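Local atomic coordinates of aminopeptidase YwaD (Bacillus subtilis, PDB entry 6HC6), a protein that removes N-terminal amino acids from peptides as a secreted, monomeric aminopeptidase that uses two zinc ions per subunit. Residues V173-N178 against I196-I201; Q228-I233 against F288-A293; N263-S268 against D323-S328; L296-S301 against S370-P375. All blocks are in the same frame, centred on the assembly; numbering follows the deposited sequence.

Contact 1: V173-N178 against I196-I201; sequences VIIYNN and IPVVGI
Within the PA domain, Val173 to Tyr176 and Val198 to Ile201 run side by side as neighbouring parallel strands, in register from Val173 beside Val198 to Tyr176 beside Ile201. Five backbone hydrogen bonds join them in the alternating pattern of a parallel pair. Val173 N donates to Pro197 O at 2.9 Å, Val173 O receives Val199 N, Ile175 N meets Val199 O at 2.8 Å and nearly straight (175°), Ile175 O receives Ile201 N, and Asn177 N closes the row on Ile201 O.

On one face Ile201 covers its neighbours: its CD1 lies 3.6 Å from Ile174 CG2, while CG1, held between backbone N and carbonyl carbon (chi1 66°), comes to 3.5 Å from Tyr176 CB. Ile174 and Val199 stand alongside each other there, and Leu217 and Leu219 of strand 214-222 touch Val199. The other face carries Val173, Ile175 and Val198, packed against helix 158-167; at its end Val173 CG2 meets Ile196 CD1 at 3.7 Å. Asn177, just past the strand, turns its OD1 to Arg153. Aliphatic branches cover both faces, and the backbone polar groups between them are paired strand to strand, those of Ile174 and Tyr176 with strand 148-152 and Arg153.

Contact 2: Q228-I233 against F288-A293; sequences QNIIGI and FIAFGA
Asn229 OD1 takes the N-H of Gly292 at 3.0 Å, approached in the plane of the amide carbonyl, and so extends by a side chain the row of bonds between two antiparallel strands. Ile230 and Ala290 form one hydrogen-bonded pair, Ile230 N to Ala290 O and Ala290 N to Ile230 O both 2.9 Å. Gly232 and Phe288 form the next, with Gly232 N meeting Phe288 O at 2.8 Å in an almost straight N-H...O bond (174°). Between them lies the non-hydrogen-bonded pair Ile231 and Ile289, whose side chains stand alongside each other with Ile231 CG1 at 4.0 Å from Ile289 CG2. On the opposite face Ile230 CD1 reaches Ala290 CB.

Asn229 also meets an aromatic ring. With CG beside the backbone N (chi1 -57°), the amide extends to the rim of Phe291, Asn229 OD1 lying 3.6 Å from Phe291 CD1 near the ring plane, and the two planes stand almost perpendicular at 88°. Ile289 CG2 covers part of one ring face.

Further out, Asn229 ND2 is bonded to Gly300 O and to Gln90 OE1, which fixes the rotation of the amide whose oxygen Gly292 uses. Tyr304 of helix 299-306 packs on Asn229, Ile231 and Ile289, while Phe291 lies close to His250, a ligand of one zinc. Beyond 285-291 the sheet continues with 244-250. The pair therefore belongs to the end of the mixed M28 sheet where 86-93, 226-234 and 285-291 run antiparallel to one another in turn.

Contact 3: N263-S268 against D323-S328; sequences NGSGTS and DMVGTS. With ZN (zinc ion), chain D.
Asn263 and Met324 face each other, with CA atoms 5.6 Å apart, where the first turns of helix 260-277, including a wider pi-type turn, meet the irregular chain that follows strand 316-322. Asn263 follows a cis peptide bond, and its side chain extends toward that chain with CG anti to the backbone N (chi1 -175°). OD1 accepts twice: Met324 N approaches at 3.0 Å from one face of the amide plane, and Gly266 N, three residues further along the helix, approaches at 2.9 Å from the other. The second bond makes an Asx motif. Neither donor lies on a lone pair; both stand about 50° out of the plane. ND2 is held by Leu322 O, so the amide is gripped from both ends.

Ser265 provides the second link, its OG receiving Val325 N at 2.9 Å in a fairly straight bond (167°) while also bonding to Asn261 O. Val325 CG2 lies over this corner, 3.7 Å from both Ser265 OG and Gly266 N.

Just before these two linked residues, Asp323 turns its carboxylate to a zinc ion, bound by OD1 at 2.1 Å and OD2 at 2.2 Å. Two waters join it there, and His250 and Asp262 complete the protein ligands of this metal. The carboxylate crosses the Asn263 amide, with Asp323 OD1 3.3 Å from Asn263 CG, and Ser371 OG holds Asp323 OD2. The helix start is thus bonded to the backbone immediately after a metal ligand, an arrangement consistent with second-shell positioning of Asp323 in the two-zinc centre.

Contact 4: L296-S301 against S370-P375; sequences LGLLGS and SSDHVP
Leu298 lays its two methyl branches over the turn formed by Ser371 to Pro375. CD1 sits 3.5 Å from Ser371 O, 3.7 Å from Val374 CB and 3.8 Å from Pro375 CD, and CD2 covers the Ser371 carbonyl carbon from close by. The leucine and valine side chains cross at about a right angle, and it is the CD1 methyl that meets the valine, chiefly at CB. Leu298 itself occupies the N-cap position of helix 299-306, and its side chain points to the start of the facing helix, where Ser371 O also accepts Val374 N.

One turn on, Ser301 supplies the polar half. Its hydroxyl, set between backbone N and carbonyl carbon (chi1 55°), donates to Asp372 OD2 over a short 2.6 Å, reaching that oxygen on its anti side and 20° out of the carboxylate plane. Pro375 CG closes over the same hydroxyl at 3.4 Å from Ser301 OG. A water gives OD2 a second donor: it accepts from Ser301 N at 3.0 Å and donates to Asp372 OD2 at 2.6 Å. Residue Ser301 therefore reaches OD2 twice, directly and through water, and the nearby helix start would probably favour negative charge there.

Asp372 lies close to His250, a zinc ligand, and Phe291 of strand 285-291 packs on both Asp372 and Ser301. The contact thus joins the beginnings of helices 299-306 and 373-378, with strand 285-291 beside them and Asn321 of strand 316-322 touching Asp372.

Contact 1 stands apart, in the sheet of the PA domain; its centre lies about 24 Å from that of contact 4, about 30 Å from that of contact 3 and about 32 Å from that of contact 2. It closes along the chain before the others open. These three all belong to the M28 peptidase range, their centres about 12 to 16 Å apart, and contact 3 alternates in sequence with both 2 and 4. In contact 4, Gly300 receives Asn229 of contact 2, Ser301 and Asp372 pack on its Phe291, and Ser371 bonds to Asp323 of contact 3. Connections distant in sequence therefore converge around the zinc centre, while the Asn177 side chain of contact 1 still comes to about 10 Å from that of the zinc ligand His401.

Contact 1: V173-N178 against I196-I201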
loop_
_atom_site.group_PDB
_atom_site.type_symbol
_atom_site.label_atom_id
_atom_site.label_comp_id
_atom_site.label_asym_id
_atom_site.label_seq_id
_atom_site.Cartn_x
_atom_site.Cartn_y
_atom_site.Cartn_z
ATOM N N VAL A 173 -12.513 9.081 19.529
ATOM C CA VAL A 173 -12.024 7.732 19.773
ATOM C C VAL A 173 -10.511 7.783 19.743
ATOM O O VAL A 173 -9.923 8.290 18.782
ATOM C CB VAL A 173 -12.541 6.725 18.723
ATOM C CG1 VAL A 173 -12.005 5.321 19.012
ATOM C CG2 VAL A 173 -14.056 6.711 18.683
ATOM N N ILE A 174 -9.880 7.279 20.797
ATOM C CA ILE A 174 -8.444 7.028 20.826
ATOM C C ILE A 174 -8.260 5.521 20.935
ATOM O O ILE A 174 -8.711 4.902 21.907
ATOM C CB ILE A 174 -7.768 7.760 21.997
ATOM C CG1 ILE A 174 -8.077 9.262 21.934
ATOM C CG2 ILE A 174 -6.275 7.480 22.017
ATOM C CD1 ILE A 174 -7.595 10.048 23.147
ATOM N N ILE A 175 -7.629 4.923 19.933
ATOM C CA ILE A 175 -7.336 3.496 19.938
ATOM C C ILE A 175 -5.845 3.342 20.178
ATOM O O ILE A 175 -5.040 3.965 19.481
ATOM C CB ILE A 175 -7.763 2.821 18.621
ATOM C CG1 ILE A 175 -9.247 3.086 18.353
ATOM C CG2 ILE A 175 -7.487 1.332 18.686
ATOM C CD1 ILE A 175 -9.762 2.559 17.012
ATOM N N TYR A 176 -5.467 2.553 21.179
ATOM C CA TYR A 176 -4.052 2.359 21.460
ATOM C C TYR A 176 -3.626 0.934 21.136
ATOM O O TYR A 176 -4.382 -0.024 21.338
ATOM C CB TYR A 176 -3.703 2.717 22.910
ATOM C CG TYR A 176 -4.350 1.901 23.994
ATOM C CD1 TYR A 176 -5.612 2.236 24.488
ATOM C CD2 TYR A 176 -3.673 0.847 24.588
ATOM C CE1 TYR A 176 -6.194 1.507 25.522
ATOM C CE2 TYR A 176 -4.250 0.118 25.624
ATOM C CZ TYR A 176 -5.506 0.452 26.079
ATOM O OH TYR A 176 -6.073 -0.278 27.106
ATOM N N ASN A 177 -2.405 0.813 20.623
ATOM C CA ASN A 177 -1.890 -0.476 20.190
ATOM C C ASN A 177 -1.823 -1.439 21.368
ATOM O O ASN A 177 -1.587 -1.040 22.507
ATOM C CB ASN A 177 -0.504 -0.302 19.575
ATOM C CG ASN A 177 -0.224 -1.297 18.480
ATOM O OD1 ASN A 177 -0.709 -2.428 18.510
ATOM N ND2 ASN A 177 0.583 -0.888 17.504
ATOM N N ASN A 178 -2.063 -2.719 21.092
ATOM C CA ASN A 178 -1.793 -3.773 22.059
ATOM C C ASN A 178 -0.433 -4.409 21.830
ATOM O O ASN A 178 -0.079 -5.366 22.522
ATOM C CB ASN A 178 -2.885 -4.846 22.014
ATOM C CG ASN A 178 -2.956 -5.563 20.671
ATOM O OD1 ASN A 178 -2.486 -5.061 19.652
ATOM N ND2 ASN A 178 -3.547 -6.748 20.674
ATOM N N ILE A 196 -16.773 11.455 14.161
ATOM C CA ILE A 196 -15.995 11.997 15.272
ATOM C C ILE A 196 -14.527 11.729 14.973
ATOM O O ILE A 196 -14.200 10.915 14.092
ATOM C CB ILE A 196 -16.438 11.397 16.628
ATOM C CG1 ILE A 196 -16.378 9.868 16.604
ATOM C CG2 ILE A 196 -17.846 11.849 16.965
ATOM C CD1 ILE A 196 -16.717 9.235 17.949
ATOM N N PRO A 197 -13.613 12.421 15.654
ATOM C CA PRO A 197 -12.186 12.125 15.468
ATOM C C PRO A 197 -11.860 10.703 15.896
ATOM O O PRO A 197 -12.422 10.187 16.865
ATOM C CB PRO A 197 -11.486 13.149 16.368
ATOM C CG PRO A 197 -12.484 14.249 16.570
ATOM C CD PRO A 197 -13.832 13.589 16.527
ATOM N N VAL A 198 -10.957 10.064 15.145
ATOM C CA VAL A 198 -10.438 8.736 15.459
ATOM C C VAL A 198 -8.922 8.782 15.303
ATOM O O VAL A 198 -8.421 9.075 14.211
ATOM C CB VAL A 198 -11.026 7.647 14.546
ATOM C CG1 VAL A 198 -10.492 6.280 14.956
ATOM C CG2 VAL A 198 -12.571 7.670 14.549
ATOM N N VAL A 199 -8.190 8.483 16.375
ATOM C CA VAL A 199 -6.731 8.509 16.325
ATOM C C VAL A 199 -6.174 7.238 16.949
ATOM O O VAL A 199 -6.808 6.599 17.792
ATOM C CB VAL A 199 -6.118 9.754 17.020
ATOM C CG1 VAL A 199 -6.714 11.056 16.459
ATOM C CG2 VAL A 199 -6.256 9.665 18.546
ATOM N N GLY A 200 -4.978 6.869 16.520
ATOM C CA GLY A 200 -4.276 5.721 17.072
ATOM C C GLY A 200 -3.010 6.187 17.764
ATOM O O GLY A 200 -2.358 7.126 17.307
ATOM N N ILE A 201 -2.687 5.551 18.888
ATOM C CA ILE A 201 -1.512 5.917 19.669
ATOM C C ILE A 201 -0.794 4.647 20.096
ATOM O O ILE A 201 -1.310 3.533 19.968
ATOM C CB ILE A 201 -1.864 6.776 20.901
ATOM C CG1 ILE A 201 -2.689 5.951 21.895
ATOM C CG2 ILE A 201 -2.606 8.049 20.473
ATOM C CD1 ILE A 201 -3.008 6.688 23.192
#

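Contact 2: Q228-I233 against F288-A293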
loop_
_atom_site.group_PDB
_atom_site.type_symbol
_atom_site.label_atom_id
_atom_site.label_comp_id
_atom_site.label_asym_id
_atom_site.label_seq_id
_atom_site.Cartn_x
_atom_site.Cartn_y
_atom_site.Cartn_z
ATOM N N GLN A 228 -1.555 10.806 -7.839
ATOM C CA GLN A 228 -1.462 10.611 -9.274
ATOM C C GLN A 228 -0.850 9.253 -9.561
ATOM O O GLN A 228 -0.135 8.677 -8.733
ATOM C CB GLN A 228 -0.648 11.715 -9.955
ATOM C CG GLN A 228 0.717 11.971 -9.329
ATOM C CD GLN A 228 0.612 12.656 -7.982
ATOM O OE1 GLN A 228 -0.148 13.610 -7.812
ATOM N NE2 GLN A 228 1.343 12.140 -6.997
ATOM N N ASN A 229 -1.158 8.752 -10.749
ATOM C CA ASN A 229 -0.543 7.555 -11.293
ATOM C C ASN A 229 0.359 7.983 -12.439
ATOM O O ASN A 229 0.089 8.981 -13.117
ATOM C CB ASN A 229 -1.595 6.567 -11.816
ATOM C CG ASN A 229 -2.598 6.166 -10.757
ATOM O OD1 ASN A 229 -2.235 5.951 -9.605
ATOM N ND2 ASN A 229 -3.863 6.060 -11.140
ATOM N N ILE A 230 1.437 7.243 -12.637
ATOM C CA ILE A 230 2.367 7.506 -13.733
ATOM C C ILE A 230 2.337 6.297 -14.648
ATOM O O ILE A 230 2.681 5.186 -14.226
ATOM C CB ILE A 230 3.787 7.793 -13.227
ATOM C CG1 ILE A 230 3.761 8.949 -12.225
ATOM C CG2 ILE A 230 4.704 8.156 -14.398
ATOM C CD1 ILE A 230 3.731 8.508 -10.806
ATOM N N ILE A 231 1.917 6.510 -15.891
ATOM C CA ILE A 231 1.667 5.431 -16.828
ATOM C C ILE A 231 2.635 5.581 -17.988
ATOM O O ILE A 231 2.582 6.580 -18.711
ATOM C CB ILE A 231 0.218 5.448 -17.332
ATOM C CG1 ILE A 231 -0.758 5.481 -16.142
ATOM C CG2 ILE A 231 -0.012 4.259 -18.253
ATOM C CD1 ILE A 231 -2.058 6.215 -16.473
ATOM N N GLY A 232 3.495 4.588 -18.176
ATOM C CA GLY A 232 4.388 4.560 -19.324
ATOM C C GLY A 232 4.069 3.391 -20.227
ATOM O O GLY A 232 4.107 2.240 -19.787
ATOM N N ILE A 233 3.757 3.653 -21.494
ATOM C CA ILE A 233 3.221 2.627 -22.384
ATOM C C ILE A 233 4.232 2.316 -23.474
ATOM O O ILE A 233 4.772 3.224 -24.118
ATOM C CB ILE A 233 1.876 3.048 -22.992
ATOM C CG1 ILE A 233 0.871 3.307 -21.860
ATOM C CG2 ILE A 233 1.387 1.978 -23.949
ATOM C CD1 ILE A 233 -0.518 3.696 -22.345
ATOM N N PHE A 288 3.406 0.126 -18.077
ATOM C CA PHE A 288 4.094 0.137 -16.792
ATOM C C PHE A 288 3.487 1.244 -15.949
ATOM O O PHE A 288 3.443 2.404 -16.373
ATOM C CB PHE A 288 5.591 0.357 -16.966
ATOM C CG PHE A 288 6.255 -0.676 -17.815
ATOM C CD1 PHE A 288 6.333 -0.513 -19.191
ATOM C CD2 PHE A 288 6.774 -1.829 -17.246
ATOM C CE1 PHE A 288 6.947 -1.469 -19.990
ATOM C CE2 PHE A 288 7.382 -2.795 -18.048
ATOM C CZ PHE A 288 7.471 -2.607 -19.417
ATOM N N ILE A 289 2.980 0.899 -14.776
ATOM C CA ILE A 289 2.259 1.890 -13.995
ATOM C C ILE A 289 2.835 1.958 -12.595
ATOM O O ILE A 289 2.979 0.928 -11.921
ATOM C CB ILE A 289 0.754 1.598 -13.928
ATOM C CG1 ILE A 289 0.236 1.280 -15.326
ATOM C CG2 ILE A 289 0.071 2.795 -13.302
ATOM C CD1 ILE A 289 -1.258 1.149 -15.397
ATOM N N ALA A 290 3.131 3.176 -12.158
ATOM C CA ALA A 290 3.396 3.489 -10.763
ATOM C C ALA A 290 2.113 4.083 -10.180
ATOM O O ALA A 290 1.689 5.174 -10.582
ATOM C CB ALA A 290 4.578 4.456 -10.646
ATOM N N PHE A 291 1.483 3.354 -9.249
ATOM C CA PHE A 291 0.209 3.758 -8.673
ATOM C C PHE A 291 0.431 4.635 -7.453
ATOM O O PHE A 291 1.198 4.273 -6.565
ATOM C CB PHE A 291 -0.613 2.540 -8.251
ATOM C CG PHE A 291 -1.233 1.796 -9.398
ATOM C CD1 PHE A 291 -2.080 2.440 -10.289
ATOM C CD2 PHE A 291 -0.987 0.444 -9.560
ATOM C CE1 PHE A 291 -2.642 1.741 -11.356
ATOM C CE2 PHE A 291 -1.557 -0.255 -10.607
ATOM C CZ PHE A 291 -2.383 0.396 -11.505
ATOM N N GLY A 292 -0.281 5.754 -7.376
ATOM C CA GLY A 292 -0.243 6.541 -6.161
ATOM C C GLY A 292 -1.285 6.076 -5.158
ATOM O O GLY A 292 -2.203 5.339 -5.490
ATOM N N ALA A 293 -1.117 6.502 -3.906
ATOM C CA ALA A 293 -2.173 6.390 -2.888
ATOM C C ALA A 293 -2.667 4.956 -2.682
ATOM O O ALA A 293 -3.833 4.727 -2.357
ATOM C CB ALA A 293 -3.364 7.302 -3.219
#

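Contact 3: N263-S268 against D323-S328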
loop_
_atom_site.group_PDB
_atom_site.type_symbol
_atom_site.label_atom_id
_atom_site.label_comp_id
_atom_site.label_asym_id
_atom_site.label_seq_id
_atom_site.Cartn_x
_atom_site.Cartn_y
_atom_site.Cartn_z
ATOM N N ASN A 263 6.850 0.636 -0.832
ATOM C CA ASN A 263 7.081 -0.273 -1.943
ATOM C C ASN A 263 8.054 0.357 -2.934
ATOM O O ASN A 263 7.857 0.304 -4.144
ATOM C CB ASN A 263 5.755 -0.612 -2.635
ATOM C CG ASN A 263 5.924 -1.659 -3.723
ATOM O OD1 ASN A 263 6.782 -2.533 -3.617
ATOM N ND2 ASN A 263 5.100 -1.578 -4.768
ATOM N N GLY A 264 9.108 0.984 -2.416
ATOM C CA GLY A 264 10.189 1.386 -3.305
ATOM C C GLY A 264 10.696 0.208 -4.110
ATOM O O GLY A 264 11.020 0.337 -5.296
ATOM N N SER A 265 10.737 -0.970 -3.484
ATOM C CA SER A 265 11.239 -2.160 -4.149
ATOM C C SER A 265 10.436 -2.475 -5.403
ATOM O O SER A 265 11.009 -2.673 -6.478
ATOM C CB SER A 265 11.223 -3.356 -3.187
ATOM O OG SER A 265 9.883 -3.712 -2.862
ATOM N N GLY A 266 9.110 -2.572 -5.282
ATOM C CA GLY A 266 8.313 -2.916 -6.451
ATOM C C GLY A 266 8.373 -1.847 -7.523
ATOM O O GLY A 266 8.423 -2.151 -8.719
ATOM N N THR A 267 8.341 -0.579 -7.113
ATOM C CA THR A 267 8.475 0.509 -8.070
ATOM C C THR A 267 9.790 0.398 -8.828
ATOM O O THR A 267 9.831 0.536 -10.059
ATOM C CB THR A 267 8.374 1.851 -7.343
ATOM O OG1 THR A 267 7.090 1.946 -6.697
ATOM C CG2 THR A 267 8.515 3.020 -8.336
ATOM N N SER A 268 10.868 0.089 -8.107
ATOM C CA SER A 268 12.191 0.029 -8.715
ATOM C C SER A 268 12.329 -1.174 -9.641
ATOM O O SER A 268 12.956 -1.077 -10.701
ATOM C CB SER A 268 13.253 -0.000 -7.613
ATOM O OG SER A 268 13.313 -1.278 -6.996
ATOM N N ASP A 323 4.909 -5.753 -5.222
ATOM C CA ASP A 323 4.743 -5.025 -3.960
ATOM C C ASP A 323 5.483 -5.798 -2.877
ATOM O O ASP A 323 5.000 -6.841 -2.432
ATOM C CB ASP A 323 3.253 -4.852 -3.620
ATOM C CG ASP A 323 2.993 -3.899 -2.451
ATOM O OD1 ASP A 323 3.934 -3.471 -1.780
ATOM O OD2 ASP A 323 1.811 -3.558 -2.191
ATOM N N MET A 324 6.628 -5.280 -2.486
ATOM C CA MET A 324 7.500 -5.826 -1.451
ATOM C C MET A 324 8.351 -6.961 -1.993
ATOM O O MET A 324 8.184 -8.064 -1.627
ATOM C CB MET A 324 6.716 -6.193 -0.189
ATOM C CG MET A 324 6.272 -4.992 0.597
ATOM S SD MET A 324 5.162 -5.241 1.981
ATOM C CE MET A 324 6.196 -6.229 3.042
ATOM N N VAL A 325 9.288 -6.587 -2.819
ATOM C CA VAL A 325 10.068 -7.602 -3.505
ATOM C C VAL A 325 11.562 -7.460 -3.222
ATOM O O VAL A 325 12.369 -7.984 -3.964
ATOM C CB VAL A 325 9.790 -7.572 -5.021
ATOM C CG1 VAL A 325 8.391 -8.114 -5.312
ATOM C CG2 VAL A 325 9.965 -6.155 -5.573
ATOM N N GLY A 326 11.945 -6.783 -2.142
ATOM C CA GLY A 326 13.368 -6.654 -1.890
ATOM C C GLY A 326 13.867 -6.764 -0.461
ATOM O O GLY A 326 14.987 -6.324 -0.178
ATOM N N THR A 327 13.097 -7.346 0.455
ATOM C CA THR A 327 13.532 -7.302 1.846
ATOM C C THR A 327 14.798 -8.124 2.031
ATOM O O THR A 327 15.003 -9.143 1.362
ATOM C CB THR A 327 12.448 -7.807 2.796
ATOM O OG1 THR A 327 12.883 -7.591 4.143
ATOM C CG2 THR A 327 12.214 -9.299 2.613
ATOM N N SER A 328 15.676 -7.640 2.912
ATOM C CA SER A 328 16.838 -8.408 3.342
ATOM C C SER A 328 16.504 -9.381 4.457
ATOM O O SER A 328 17.367 -10.193 4.819
ATOM C CB SER A 328 17.953 -7.490 3.849
ATOM O OG SER A 328 17.503 -6.743 4.969
HETATM ZN ZN ZN D . 2.655 -2.339 -0.551
HETATM O O HOH W 1 2.121 -3.871 0.616
HETATM O O HOH W 2 1.222 -1.483 0.669
#

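Contact 4: L296-S301 against S370-P375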
loop_
_atom_site.group_PDB
_atom_site.type_symbol
_atom_site.label_atom_id
_atom_site.label_comp_id
_atom_site.label_asym_id
_atom_site.label_seq_id
_atom_site.Cartn_x
_atom_site.Cartn_y
_atom_site.Cartn_z
ATOM N N LEU A 296 -3.859 4.118 1.128
ATOM C CA LEU A 296 -5.156 4.592 1.572
ATOM C C LEU A 296 -6.288 3.682 1.133
ATOM O O LEU A 296 -7.455 4.010 1.377
ATOM C CB LEU A 296 -5.403 6.005 1.043
ATOM C CG LEU A 296 -4.465 7.083 1.577
ATOM C CD1 LEU A 296 -4.885 8.418 0.969
ATOM C CD2 LEU A 296 -4.603 7.144 3.099
ATOM N N GLY A 297 -5.980 2.569 0.470
ATOM C CA GLY A 297 -7.021 1.660 0.033
ATOM C C GLY A 297 -7.067 1.501 -1.478
ATOM O O GLY A 297 -8.150 1.488 -2.072
ATOM N N LEU A 298 -5.898 1.378 -2.111
ATOM C CA LEU A 298 -5.816 1.107 -3.544
ATOM C C LEU A 298 -6.422 2.244 -4.358
ATOM O O LEU A 298 -7.056 2.014 -5.381
ATOM C CB LEU A 298 -6.509 -0.217 -3.904
ATOM C CG LEU A 298 -6.280 -1.383 -2.949
ATOM C CD1 LEU A 298 -6.911 -2.675 -3.493
ATOM C CD2 LEU A 298 -4.764 -1.557 -2.712
ATOM N N LEU A 299 -6.242 3.485 -3.900
ATOM C CA LEU A 299 -7.001 4.568 -4.531
ATOM C C LEU A 299 -6.544 4.830 -5.958
ATOM O O LEU A 299 -7.368 5.171 -6.821
ATOM C CB LEU A 299 -6.896 5.846 -3.706
ATOM C CG LEU A 299 -7.506 5.726 -2.308
ATOM C CD1 LEU A 299 -7.551 7.102 -1.649
ATOM C CD2 LEU A 299 -8.900 5.099 -2.357
ATOM N N GLY A 300 -5.253 4.690 -6.227
ATOM C CA GLY A 300 -4.747 4.953 -7.564
ATOM C C GLY A 300 -5.094 3.857 -8.545
ATOM O O GLY A 300 -5.519 4.144 -9.667
ATOM N N SER A 301 -4.916 2.592 -8.146
ATOM C CA SER A 301 -5.289 1.513 -9.059
ATOM C C SER A 301 -6.802 1.438 -9.247
ATOM O O SER A 301 -7.276 1.139 -10.354
ATOM C CB SER A 301 -4.722 0.178 -8.559
ATOM O OG SER A 301 -5.128 -0.064 -7.232
ATOM N N SER A 370 -5.172 -6.819 -0.956
ATOM C CA SER A 370 -4.560 -5.649 -0.317
ATOM C C SER A 370 -3.343 -5.121 -1.077
ATOM O O SER A 370 -2.392 -4.615 -0.476
ATOM C CB SER A 370 -4.194 -5.956 1.137
ATOM O OG SER A 370 -5.344 -6.420 1.821
ATOM N N SER A 371 -3.359 -5.215 -2.400
ATOM C CA SER A 371 -2.435 -4.450 -3.230
ATOM C C SER A 371 -3.116 -4.185 -4.559
ATOM O O SER A 371 -4.280 -4.536 -4.760
ATOM C CB SER A 371 -1.089 -5.159 -3.422
ATOM O OG SER A 371 -0.149 -4.222 -3.947
ATOM N N ASP A 372 -2.382 -3.568 -5.476
ATOM C CA ASP A 372 -3.005 -2.978 -6.649
ATOM C C ASP A 372 -3.440 -3.996 -7.695
ATOM O O ASP A 372 -4.075 -3.609 -8.677
ATOM C CB ASP A 372 -2.046 -1.957 -7.259
ATOM C CG ASP A 372 -1.855 -0.755 -6.358
ATOM O OD1 ASP A 372 -0.694 -0.459 -6.040
ATOM O OD2 ASP A 372 -2.864 -0.104 -5.974
ATOM N N HIS A 373 -3.147 -5.281 -7.510
ATOM C CA HIS A 373 -3.734 -6.276 -8.395
ATOM C C HIS A 373 -5.231 -6.423 -8.167
ATOM O O HIS A 373 -5.922 -6.977 -9.023
ATOM C CB HIS A 373 -3.061 -7.631 -8.186
ATOM C CG HIS A 373 -3.237 -8.184 -6.805
ATOM N ND1 HIS A 373 -2.829 -7.510 -5.672
ATOM C CD2 HIS A 373 -3.769 -9.353 -6.375
ATOM C CE1 HIS A 373 -3.106 -8.239 -4.606
ATOM N NE2 HIS A 373 -3.682 -9.361 -5.005
ATOM N N VAL A 374 -5.746 -5.941 -7.042
ATOM C CA VAL A 374 -7.118 -6.269 -6.661
ATOM C C VAL A 374 -8.106 -5.578 -7.595
ATOM O O VAL A 374 -9.049 -6.233 -8.048
ATOM C CB VAL A 374 -7.393 -5.925 -5.187
ATOM C CG1 VAL A 374 -8.886 -6.035 -4.878
ATOM C CG2 VAL A 374 -6.596 -6.854 -4.272
ATOM N N PRO A 375 -7.973 -4.281 -7.906
ATOM C CA PRO A 375 -8.928 -3.685 -8.861
ATOM C C PRO A 375 -8.910 -4.354 -10.225
ATOM O O PRO A 375 -9.958 -4.428 -10.887
ATOM C CB PRO A 375 -8.469 -2.220 -8.938
ATOM C CG PRO A 375 -7.856 -1.970 -7.619
ATOM C CD PRO A 375 -7.147 -3.248 -7.264
HETATM O O HOH W 3 -3.246 2.481 -5.634
#